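Local structure of putative hyaluronoglucosaminidase (Clostridium perfringens, 6PWI) at residues E62-D65 with E66-N70; Y211-P215 with K216-Y220; A273-E276 with K277-K281; G369-Q373 with E374-F378. The protein probably acts as a hexosaminidase of glycoside hydrolase family 84, this chain covering the family 20-like domain 2, the catalytic barrel and a helical C-terminal region of a longer protein. All blocks are in the same frame, centred on the assembly; numbering follows the deposited sequence.

Overall arrangement
The four contacts are local and follow one another along the chain, so none nests within or crosses another. Contact 1 comes first, where the loop after strand 55-60 enters helix 66-78 in the N-terminal mixed-sheet domain. The other three belong to the eight-stranded parallel beta/alpha barrel. Contact 2 turns the chain as it leaves barrel strand 210-213, contact 3 is two turns of the outer helix 268-286, and contact 4 starts helix 373-383. Contacts 2 and 3, with centres about 19 Å apart, meet where Tyr220 O receives a probable hydrogen bond from Lys281 NZ. Contact 1 reaches the barrel through a salt bridge from Asp65 to Lys248.

Contact 1: E62-D65 with E66-N70; sequences EGID and EATKN
Asp65 grips Thr68 through one carboxylate oxygen, OD1, which accepts from both the backbone and the side chain of the threonine. Thr68 N reaches OD1 at 2.9 Å, nearly along the axis of its C-O bond, whereas Thr68 OG1 donates to the same OD1 at 2.6 Å from above the carboxylate plane. The Asp65 torsion makes this possible: CG sits between the backbone N and the carbonyl carbon (chi1 69°), folding the acid over the first helical turn. The other oxygen, OD2, forms a salt bridge with Lys248, and Thr68 OG1 also bonds Thr144.

With OG1 beside its own backbone N (chi1 -48°), Thr68 directs CG2 the other way, to lie 3.7 Å from Ile64 CG2, and the two side chains cross at about a right angle. Ile64 itself is buried against helix 144-158 and strand 94-100. Lys69 N bonds Asp65 O at 3.0 Å, and the extended lysine chain runs back along the loop, placing CE 3.6 Å from Ile64 O. Its NZ makes a long salt bridge to Glu66 OE2, 3.8 Å away. The arrangement is a classical aspartate N-cap, here starting helix 66-78.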
loop_
_atom_site.group_PDB
_atom_site.type_symbol
_atom_site.label_atom_id
_atom_site.label_comp_id
_atom_site.label_asym_id
_atom_site.label_seq_id
_atom_site.Cartn_x
_atom_site.Cartn_y
_atom_site.Cartn_z
ATOM N N GLU A 62 11.182 -17.964 -24.314
ATOM C CA GLU A 62 12.338 -18.400 -23.545
ATOM C C GLU A 62 12.697 -17.381 -22.462
ATOM O O GLU A 62 13.317 -17.743 -21.465
ATOM C CB GLU A 62 13.517 -18.666 -24.487
ATOM C CG GLU A 62 13.314 -19.879 -25.378
ATOM C CD GLU A 62 13.299 -21.216 -24.655
ATOM O OE1 GLU A 62 14.126 -21.399 -23.739
ATOM O OE2 GLU A 62 12.464 -22.078 -25.008
ATOM N N GLY A 63 12.305 -16.116 -22.659
ATOM C CA GLY A 63 12.645 -15.046 -21.734
ATOM C C GLY A 63 11.757 -14.991 -20.487
ATOM O O GLY A 63 12.062 -14.245 -19.555
ATOM N N ILE A 64 10.663 -15.771 -20.483
ATOM C CA ILE A 64 9.680 -15.773 -19.408
ATOM C C ILE A 64 10.188 -16.658 -18.265
ATOM O O ILE A 64 10.542 -17.816 -18.489
ATOM C CB ILE A 64 8.307 -16.223 -19.958
ATOM C CG1 ILE A 64 7.826 -15.377 -21.146
ATOM C CG2 ILE A 64 7.261 -16.310 -18.858
ATOM C CD1 ILE A 64 7.864 -13.876 -20.937
ATOM N N ASP A 65 10.241 -16.108 -17.040
ATOM C CA ASP A 65 10.850 -16.796 -15.905
ATOM C C ASP A 65 9.820 -17.662 -15.183
ATOM O O ASP A 65 8.635 -17.628 -15.517
ATOM C CB ASP A 65 11.603 -15.840 -14.971
ATOM C CG ASP A 65 10.746 -14.863 -14.171
ATOM O OD1 ASP A 65 9.520 -15.105 -14.025
ATOM O OD2 ASP A 65 11.315 -13.852 -13.688
ATOM N N GLU A 66 10.285 -18.430 -14.187
ATOM C CA GLU A 66 9.441 -19.420 -13.533
ATOM C C GLU A 66 8.289 -18.741 -12.790
ATOM O O GLU A 66 7.158 -19.229 -12.825
ATOM C CB GLU A 66 10.245 -20.357 -12.629
ATOM C CG GLU A 66 10.925 -21.495 -13.382
ATOM C CD GLU A 66 10.037 -22.502 -14.112
ATOM O OE1 GLU A 66 9.156 -23.112 -13.456
ATOM O OE2 GLU A 66 10.229 -22.686 -15.344
ATOM N N ALA A 67 8.586 -17.615 -12.127
ATOM C CA ALA A 67 7.580 -16.887 -11.366
ATOM C C ALA A 67 6.442 -16.437 -12.284
ATOM O O ALA A 67 5.278 -16.449 -11.887
ATOM C CB ALA A 67 8.215 -15.727 -10.636
ATOM N N THR A 68 6.791 -16.073 -13.521
ATOM C CA THR A 68 5.851 -15.575 -14.511
ATOM C C THR A 68 5.018 -16.729 -15.083
ATOM O O THR A 68 3.828 -16.559 -15.335
ATOM C CB THR A 68 6.584 -14.694 -15.537
ATOM O OG1 THR A 68 7.393 -13.764 -14.815
ATOM C CG2 THR A 68 5.662 -13.927 -16.457
ATOM N N LYS A 69 5.626 -17.903 -15.285
ATOM C CA LYS A 69 4.866 -19.061 -15.725
ATOM C C LYS A 69 3.831 -19.432 -14.661
ATOM O O LYS A 69 2.659 -19.627 -14.984
ATOM C CB LYS A 69 5.772 -20.250 -16.061
ATOM C CG LYS A 69 6.844 -19.992 -17.114
ATOM C CD LYS A 69 7.593 -21.245 -17.531
ATOM C CE LYS A 69 8.870 -20.951 -18.290
ATOM N NZ LYS A 69 9.382 -22.131 -19.029
ATOM N N ASN A 70 4.270 -19.511 -13.396
ATOM C CA ASN A 70 3.425 -19.889 -12.269
ATOM C C ASN A 70 2.231 -18.942 -12.141
ATOM O O ASN A 70 1.137 -19.362 -11.760
ATOM C CB ASN A 70 4.213 -19.951 -10.959
ATOM C CG ASN A 70 5.112 -21.167 -10.867
ATOM O OD1 ASN A 70 4.772 -22.237 -11.367
ATOM N ND2 ASN A 70 6.253 -21.030 -10.217
#

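Contact 2: Y211-P215 with K216-Y220; sequences YIFAP and KDDQY
From Pro215 to Asp218 the backbone forms a type I beta turn, closed by a weak hydrogen bond of 3.4 Å from Asp218 N to Pro215 O. Strand 210-213 of the barrel leads into this turn. A second, smaller turn follows at once: Asp218 OD1 accepts from Tyr220 N at 2.8 Å with an N-H...O angle of 160°, an Asx turn in which the amide comes from above the carboxylate plane.

The side chains pack round the Phe213 ring. Pro215 covers one face, with CD 3.6 Å above the plane and over its centre. At the edge, near the ring plane, Asp218 OD2 approaches Phe213 CE2 to 3.6 Å. Ring and carboxylate stand almost perpendicular, 81° apart. Asp218 can reach back in this way because its CG is trans to the backbone N (chi1 -175°), and OD2 is bonded as well by Tyr229 OH. Asp217 contributes little beyond OD1, which lies 3.8 Å from Pro215 CB. Lys216 leads off from the turn to a cation-pi contact with Tyr187, and its side chain lies about 7 Å (nearest atoms) from that of Asp299, the predicted proton donor.

Chemically, the Asp218 carboxylate joins three different neighbours: a backbone amide on OD1, and on OD2 a tyrosine hydroxyl and the edge of a phenylalanine, whose slightly positive ring hydrogens probably suit an acidic oxygen. Together these contacts would fix the rotation of the carboxylate and hold the shape of a loop close to the predicted active site.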
loop_
_atom_site.group_PDB
_atom_site.type_symbol
_atom_site.label_atom_id
_atom_site.label_comp_id
_atom_site.label_asym_id
_atom_site.label_seq_id
_atom_site.Cartn_x
_atom_site.Cartn_y
_atom_site.Cartn_z
ATOM N N TYR A 211 8.939 -4.293 -1.491
ATOM C CA TYR A 211 8.774 -4.313 -0.047
ATOM C C TYR A 211 10.124 -3.986 0.577
ATOM O O TYR A 211 11.038 -4.800 0.518
ATOM C CB TYR A 211 8.230 -5.656 0.447
ATOM C CG TYR A 211 8.404 -5.907 1.927
ATOM C CD1 TYR A 211 8.236 -4.891 2.861
ATOM C CD2 TYR A 211 8.716 -7.171 2.407
ATOM C CE1 TYR A 211 8.393 -5.118 4.220
ATOM C CE2 TYR A 211 8.878 -7.417 3.764
ATOM C CZ TYR A 211 8.713 -6.388 4.674
ATOM O OH TYR A 211 8.862 -6.622 6.008
ATOM N N ILE A 212 10.251 -2.775 1.132
ATOM C CA ILE A 212 11.506 -2.395 1.750
ATOM C C ILE A 212 11.478 -2.832 3.209
ATOM O O ILE A 212 10.660 -2.361 3.995
ATOM C CB ILE A 212 11.809 -0.897 1.579
ATOM C CG1 ILE A 212 11.904 -0.518 0.100
ATOM C CG2 ILE A 212 13.081 -0.528 2.331
ATOM C CD1 ILE A 212 11.368 0.855 -0.201
ATOM N N PHE A 213 12.379 -3.767 3.527
ATOM C CA PHE A 213 12.516 -4.363 4.842
ATOM C C PHE A 213 13.474 -3.515 5.676
ATOM O O PHE A 213 14.690 -3.625 5.521
ATOM C CB PHE A 213 13.025 -5.793 4.659
ATOM C CG PHE A 213 13.206 -6.611 5.910
ATOM C CD1 PHE A 213 12.137 -7.283 6.480
ATOM C CD2 PHE A 213 14.457 -6.745 6.491
ATOM C CE1 PHE A 213 12.312 -8.055 7.618
ATOM C CE2 PHE A 213 14.636 -7.518 7.628
ATOM C CZ PHE A 213 13.563 -8.176 8.187
ATOM N N ALA A 214 12.913 -2.670 6.555
ATOM C CA ALA A 214 13.710 -1.797 7.408
ATOM C C ALA A 214 13.217 -1.815 8.861
ATOM O O ALA A 214 13.152 -0.768 9.508
ATOM C CB ALA A 214 13.715 -0.399 6.832
ATOM N N PRO A 215 12.891 -2.988 9.453
ATOM C CA PRO A 215 12.333 -3.024 10.806
ATOM C C PRO A 215 13.398 -2.616 11.820
ATOM O O PRO A 215 14.540 -3.060 11.732
ATOM C CB PRO A 215 11.920 -4.488 11.009
ATOM C CG PRO A 215 12.792 -5.274 10.039
ATOM C CD PRO A 215 13.100 -4.334 8.890
ATOM N N LYS A 216 13.008 -1.777 12.785
ATOM C CA LYS A 216 13.965 -1.052 13.612
ATOM C C LYS A 216 14.601 -1.952 14.670
ATOM O O LYS A 216 15.609 -1.577 15.258
ATOM C CB LYS A 216 13.323 0.200 14.216
ATOM C CG LYS A 216 13.185 1.354 13.240
ATOM C CD LYS A 216 12.200 2.398 13.676
ATOM C CE LYS A 216 11.805 3.315 12.536
ATOM N NZ LYS A 216 12.967 4.068 12.009
ATOM N N ASP A 217 14.029 -3.141 14.880
ATOM C CA ASP A 217 14.434 -4.014 15.968
ATOM C C ASP A 217 15.444 -5.053 15.484
ATOM O O ASP A 217 15.960 -5.827 16.286
ATOM C CB ASP A 217 13.218 -4.680 16.620
ATOM C CG ASP A 217 12.638 -5.856 15.840
ATOM O OD1 ASP A 217 12.265 -5.668 14.652
ATOM O OD2 ASP A 217 12.557 -6.960 16.428
ATOM N N ASP A 218 15.709 -5.092 14.174
ATOM C CA ASP A 218 16.615 -6.087 13.627
ATOM C C ASP A 218 18.054 -5.628 13.838
ATOM O O ASP A 218 18.545 -4.743 13.142
ATOM C CB ASP A 218 16.301 -6.392 12.161
ATOM C CG ASP A 218 17.137 -7.512 11.562
ATOM O OD1 ASP A 218 18.139 -7.916 12.189
ATOM O OD2 ASP A 218 16.774 -7.979 10.467
ATOM N N GLN A 219 18.730 -6.274 14.792
ATOM C CA GLN A 219 20.088 -5.914 15.162
ATOM C C GLN A 219 21.049 -6.122 13.988
ATOM O O GLN A 219 22.140 -5.571 13.986
ATOM C CB GLN A 219 20.525 -6.697 16.407
ATOM C CG GLN A 219 19.810 -6.291 17.692
ATOM C CD GLN A 219 19.716 -4.799 17.943
ATOM O OE1 GLN A 219 20.697 -4.053 17.862
ATOM N NE2 GLN A 219 18.517 -4.345 18.277
ATOM N N TYR A 220 20.656 -6.904 12.979
ATOM C CA TYR A 220 21.634 -7.360 12.002
ATOM C C TYR A 220 21.658 -6.484 10.755
ATOM O O TYR A 220 22.531 -6.662 9.914
ATOM C CB TYR A 220 21.461 -8.848 11.696
ATOM C CG TYR A 220 21.752 -9.717 12.891
ATOM C CD1 TYR A 220 23.055 -10.051 13.234
ATOM C CD2 TYR A 220 20.726 -10.157 13.716
ATOM C CE1 TYR A 220 23.329 -10.822 14.353
ATOM C CE2 TYR A 220 20.982 -10.927 14.838
ATOM C CZ TYR A 220 22.287 -11.262 15.156
ATOM O OH TYR A 220 22.522 -12.032 16.259
#

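Contact 3: A273-E276 with K277-K281; sequences ADLE and KIIAK
Leu275 meets Ile278 and Ile279 one turn further along helix 268-286, the helix that links strands 250-255 and 293-296 in a beta-alpha-beta unit of the barrel. The apolar contacts are made by one methyl and the branch carbon of the leucine. Leu275 CD1 lies 3.8 Å from Ile278 CG2, and Leu275 CG is equally far from Ile279 CD1. With its CG pointing opposite the backbone N (chi1 180°), the leucine brings CD1 in between the two isoleucines, and each pair of side chains crosses at a slant. The neighbouring helix 304-321 packs on this side, with Leu310 and Asp313 touching Leu275, Leu314 touching Ile278 and Trp317 touching Ile279.

The backbone bonds are those of a regular alpha helix. Ile278 N donates to Asp274 O at 3.2 Å, Ile279 N to Leu275 O at the same length, and Ala280 N to Glu276 O at 3.0 Å. A weak bond from Lys277 N adds a second donor at Asp274 O.

Charged groups lie on other sides of the helix. The Asp274 carboxylate is held from outside, its OD2 by the backbone N of Asn264 and by a salt bridge to Arg226. Lys277 NZ stays 5.1 Å from Asp274 OD1, so the opposite charges are near without pairing, while the methylene CG of Lys277 passes close to Ala273 O. The buried amine of Lys281 is satisfied by three carbonyl oxygens of one loop: NZ bonds Tyr220 O, Trp225 O and Glu227 O.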
loop_
_atom_site.group_PDB
_atom_site.type_symbol
_atom_site.label_atom_id
_atom_site.label_comp_id
_atom_site.label_asym_id
_atom_site.label_seq_id
_atom_site.Cartn_x
_atom_site.Cartn_y
_atom_site.Cartn_z
ATOM N N ALA A 273 38.810 -2.738 5.333
ATOM C CA ALA A 273 38.409 -3.805 6.238
ATOM C C ALA A 273 36.887 -3.809 6.379
ATOM O O ALA A 273 36.261 -4.871 6.353
ATOM C CB ALA A 273 39.108 -3.660 7.571
ATOM N N ASP A 274 36.308 -2.603 6.480
ATOM C CA ASP A 274 34.882 -2.423 6.688
ATOM C C ASP A 274 34.104 -2.649 5.389
ATOM O O ASP A 274 32.972 -3.128 5.421
ATOM C CB ASP A 274 34.586 -1.094 7.390
ATOM C CG ASP A 274 34.467 -1.217 8.902
ATOM O OD1 ASP A 274 34.295 -2.359 9.393
ATOM O OD2 ASP A 274 34.538 -0.170 9.581
ATOM N N LEU A 275 34.715 -2.322 4.244
ATOM C CA LEU A 275 34.057 -2.550 2.966
ATOM C C LEU A 275 33.935 -4.048 2.695
ATOM O O LEU A 275 33.003 -4.481 2.019
ATOM C CB LEU A 275 34.812 -1.836 1.840
ATOM C CG LEU A 275 34.205 -2.023 0.449
ATOM C CD1 LEU A 275 32.811 -1.421 0.378
ATOM C CD2 LEU A 275 35.100 -1.442 -0.636
ATOM N N GLU A 276 34.880 -4.829 3.236
ATOM C CA GLU A 276 34.887 -6.276 3.081
ATOM C C GLU A 276 33.665 -6.872 3.775
ATOM O O GLU A 276 33.046 -7.806 3.263
ATOM C CB GLU A 276 36.164 -6.881 3.669
ATOM C CG GLU A 276 37.343 -6.883 2.709
ATOM C CD GLU A 276 38.570 -7.666 3.160
ATOM O OE1 GLU A 276 38.454 -8.479 4.110
ATOM O OE2 GLU A 276 39.646 -7.464 2.556
ATOM N N LYS A 277 33.332 -6.307 4.941
ATOM C CA LYS A 277 32.271 -6.833 5.785
ATOM C C LYS A 277 30.905 -6.494 5.196
ATOM O O LYS A 277 30.045 -7.369 5.115
ATOM C CB LYS A 277 32.418 -6.345 7.229
ATOM C CG LYS A 277 33.842 -6.397 7.753
ATOM C CD LYS A 277 33.980 -6.992 9.125
ATOM C CE LYS A 277 35.437 -7.142 9.505
ATOM N NZ LYS A 277 35.621 -6.978 10.964
ATOM N N ILE A 278 30.721 -5.236 4.768
ATOM C CA ILE A 278 29.441 -4.837 4.203
ATOM C C ILE A 278 29.140 -5.705 2.980
ATOM O O ILE A 278 28.030 -6.215 2.835
ATOM C CB ILE A 278 29.350 -3.317 3.927
ATOM C CG1 ILE A 278 27.893 -2.854 3.823
ATOM C CG2 ILE A 278 30.154 -2.916 2.698
ATOM C CD1 ILE A 278 27.691 -1.359 3.965
ATOM N N ILE A 279 30.153 -5.908 2.131
ATOM C CA ILE A 279 29.986 -6.702 0.926
ATOM C C ILE A 279 29.705 -8.153 1.318
ATOM O O ILE A 279 28.898 -8.818 0.674
ATOM C CB ILE A 279 31.193 -6.528 -0.024
ATOM C CG1 ILE A 279 31.094 -5.206 -0.792
ATOM C CG2 ILE A 279 31.341 -7.716 -0.972
ATOM C CD1 ILE A 279 32.369 -4.792 -1.480
ATOM N N ALA A 280 30.344 -8.631 2.391
ATOM C CA ALA A 280 30.092 -9.986 2.854
ATOM C C ALA A 280 28.620 -10.107 3.243
ATOM O O ALA A 280 27.935 -11.042 2.829
ATOM C CB ALA A 280 31.014 -10.343 3.996
ATOM N N LYS A 281 28.142 -9.125 4.016
ATOM C CA LYS A 281 26.768 -9.118 4.483
ATOM C C LYS A 281 25.811 -9.100 3.294
ATOM O O LYS A 281 24.810 -9.812 3.309
ATOM C CB LYS A 281 26.498 -7.946 5.429
ATOM C CG LYS A 281 25.115 -7.946 6.060
ATOM C CD LYS A 281 24.718 -9.280 6.655
ATOM C CE LYS A 281 23.961 -9.136 7.956
ATOM N NZ LYS A 281 24.662 -8.223 8.891
#

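Contact 4: G369-Q373 with E374-F378; sequences GYVTQ and ETFEF
Thr372 caps the N terminus of helix 373-383, one of the outer helices of the beta/alpha barrel, by accepting from Thr375 N. The bond to Thr372 OG1 is 3.1 Å long with an N-H...O angle of 161°, and it satisfies an amide of the first turn that has no helical carbonyl before it. The hydroxyl is brought there by a chi1 of 69°, which places OG1 between the backbone N and the carbonyl carbon.

Gln373 O is the next acceptor. Glu377 N meets it at 2.9 Å, nearly along the direction of the carbonyl bond, as the first regular alpha-helical bond of this contact, and Phe376 N adds a weak bond of 3.2 Å. A further weak one comes from Asn417 ND2. The Thr375 hydroxyl looks outside the contact for its partners: OG1 is bonded to Asp365 OD1 and to Trp362 NE1, so this buried polar atom is doubly engaged. Within the helix, Phe378 N is satisfied by Glu374 O.

The apolar part centres on Phe376 and Val371, the valine being tied to Met410 by backbone bonding. Phe418 stacks with the Phe376 ring, and Ala387 and Met389 of strand 387-391 touch it, so the start of the helix is packed on the barrel wall. Thr375 CG2 sits 4.0 Å above the Phe376 plane and over its centre, while at the ring edge, near the plane, Val371 CG1 lies 3.7 Å from Phe376 CE2.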
loop_
_atom_site.group_PDB
_atom_site.type_symbol
_atom_site.label_atom_id
_atom_site.label_comp_id
_atom_site.label_asym_id
_atom_site.label_seq_id
_atom_site.Cartn_x
_atom_site.Cartn_y
_atom_site.Cartn_z
ATOM N N GLY A 369 4.999 14.708 5.058
ATOM C CA GLY A 369 4.762 15.539 3.889
ATOM C C GLY A 369 3.650 14.991 2.994
ATOM O O GLY A 369 3.443 13.780 2.903
ATOM N N TYR A 370 2.934 15.907 2.340
ATOM C CA TYR A 370 2.001 15.537 1.288
ATOM C C TYR A 370 2.790 15.380 -0.011
ATOM O O TYR A 370 3.930 15.837 -0.098
ATOM C CB TYR A 370 0.919 16.614 1.148
ATOM C CG TYR A 370 -0.223 16.571 2.139
ATOM C CD1 TYR A 370 -1.539 16.510 1.697
ATOM C CD2 TYR A 370 -0.006 16.634 3.512
ATOM C CE1 TYR A 370 -2.604 16.499 2.585
ATOM C CE2 TYR A 370 -1.060 16.619 4.417
ATOM C CZ TYR A 370 -2.364 16.550 3.947
ATOM O OH TYR A 370 -3.417 16.537 4.814
ATOM N N VAL A 371 2.183 14.740 -1.016
ATOM C CA VAL A 371 2.789 14.681 -2.337
ATOM C C VAL A 371 2.467 15.971 -3.081
ATOM O O VAL A 371 1.314 16.193 -3.442
ATOM C CB VAL A 371 2.297 13.472 -3.153
ATOM C CG1 VAL A 371 2.927 13.475 -4.538
ATOM C CG2 VAL A 371 2.565 12.156 -2.441
ATOM N N THR A 372 3.483 16.809 -3.314
ATOM C CA THR A 372 3.269 18.069 -4.016
ATOM C C THR A 372 4.341 18.262 -5.081
ATOM O O THR A 372 5.473 17.809 -4.918
ATOM C CB THR A 372 3.291 19.277 -3.067
ATOM O OG1 THR A 372 4.622 19.463 -2.582
ATOM C CG2 THR A 372 2.322 19.157 -1.912
ATOM N N GLN A 373 3.978 18.980 -6.150
ATOM C CA GLN A 373 4.924 19.327 -7.197
ATOM C C GLN A 373 6.074 20.145 -6.601
ATOM O O GLN A 373 7.230 19.936 -6.962
ATOM C CB GLN A 373 4.184 20.036 -8.333
ATOM C CG GLN A 373 5.070 20.478 -9.489
ATOM C CD GLN A 373 5.241 19.445 -10.577
ATOM O OE1 GLN A 373 4.646 18.367 -10.553
ATOM N NE2 GLN A 373 6.060 19.779 -11.563
ATOM N N GLU A 374 5.753 21.039 -5.655
ATOM C CA GLU A 374 6.705 22.017 -5.142
ATOM C C GLU A 374 7.835 21.329 -4.373
ATOM O O GLU A 374 9.002 21.690 -4.529
ATOM C CB GLU A 374 6.024 23.077 -4.270
ATOM C CG GLU A 374 5.153 24.055 -5.040
ATOM C CD GLU A 374 3.782 23.559 -5.493
ATOM O OE1 GLU A 374 3.275 22.541 -4.942
ATOM O OE2 GLU A 374 3.214 24.194 -6.408
ATOM N N THR A 375 7.483 20.338 -3.547
ATOM C CA THR A 375 8.482 19.612 -2.779
ATOM C C THR A 375 9.451 18.865 -3.703
ATOM O O THR A 375 10.638 18.753 -3.393
ATOM C CB THR A 375 7.849 18.722 -1.699
ATOM O OG1 THR A 375 8.865 18.515 -0.718
ATOM C CG2 THR A 375 7.346 17.386 -2.201
ATOM N N PHE A 376 8.938 18.358 -4.830
ATOM C CA PHE A 376 9.762 17.611 -5.767
ATOM C C PHE A 376 10.636 18.561 -6.582
ATOM O O PHE A 376 11.778 18.225 -6.889
ATOM C CB PHE A 376 8.921 16.636 -6.595
ATOM C CG PHE A 376 8.318 15.520 -5.779
ATOM C CD1 PHE A 376 9.061 14.878 -4.796
ATOM C CD2 PHE A 376 7.011 15.108 -5.985
ATOM C CE1 PHE A 376 8.503 13.865 -4.028
ATOM C CE2 PHE A 376 6.463 14.081 -5.228
ATOM C CZ PHE A 376 7.205 13.470 -4.243
ATOM N N GLU A 377 10.107 19.751 -6.902
ATOM C CA GLU A 377 10.893 20.780 -7.571
ATOM C C GLU A 377 12.084 21.155 -6.691
ATOM O O GLU A 377 13.197 21.345 -7.184
ATOM C CB GLU A 377 10.062 22.035 -7.856
ATOM C CG GLU A 377 9.149 21.935 -9.065
ATOM C CD GLU A 377 8.066 23.006 -9.175
ATOM O OE1 GLU A 377 8.060 23.960 -8.351
ATOM O OE2 GLU A 377 7.221 22.892 -10.094
ATOM N N PHE A 378 11.829 21.273 -5.382
ATOM C CA PHE A 378 12.874 21.647 -4.446
ATOM C C PHE A 378 13.951 20.562 -4.426
ATOM O O PHE A 378 15.140 20.862 -4.535
ATOM C CB PHE A 378 12.322 21.911 -3.041
ATOM C CG PHE A 378 13.419 22.078 -2.017
ATOM C CD1 PHE A 378 13.979 23.320 -1.772
ATOM C CD2 PHE A 378 13.943 20.982 -1.347
ATOM C CE1 PHE A 378 15.010 23.472 -0.856
ATOM C CE2 PHE A 378 14.976 21.133 -0.436
ATOM C CZ PHE A 378 15.506 22.377 -0.187
#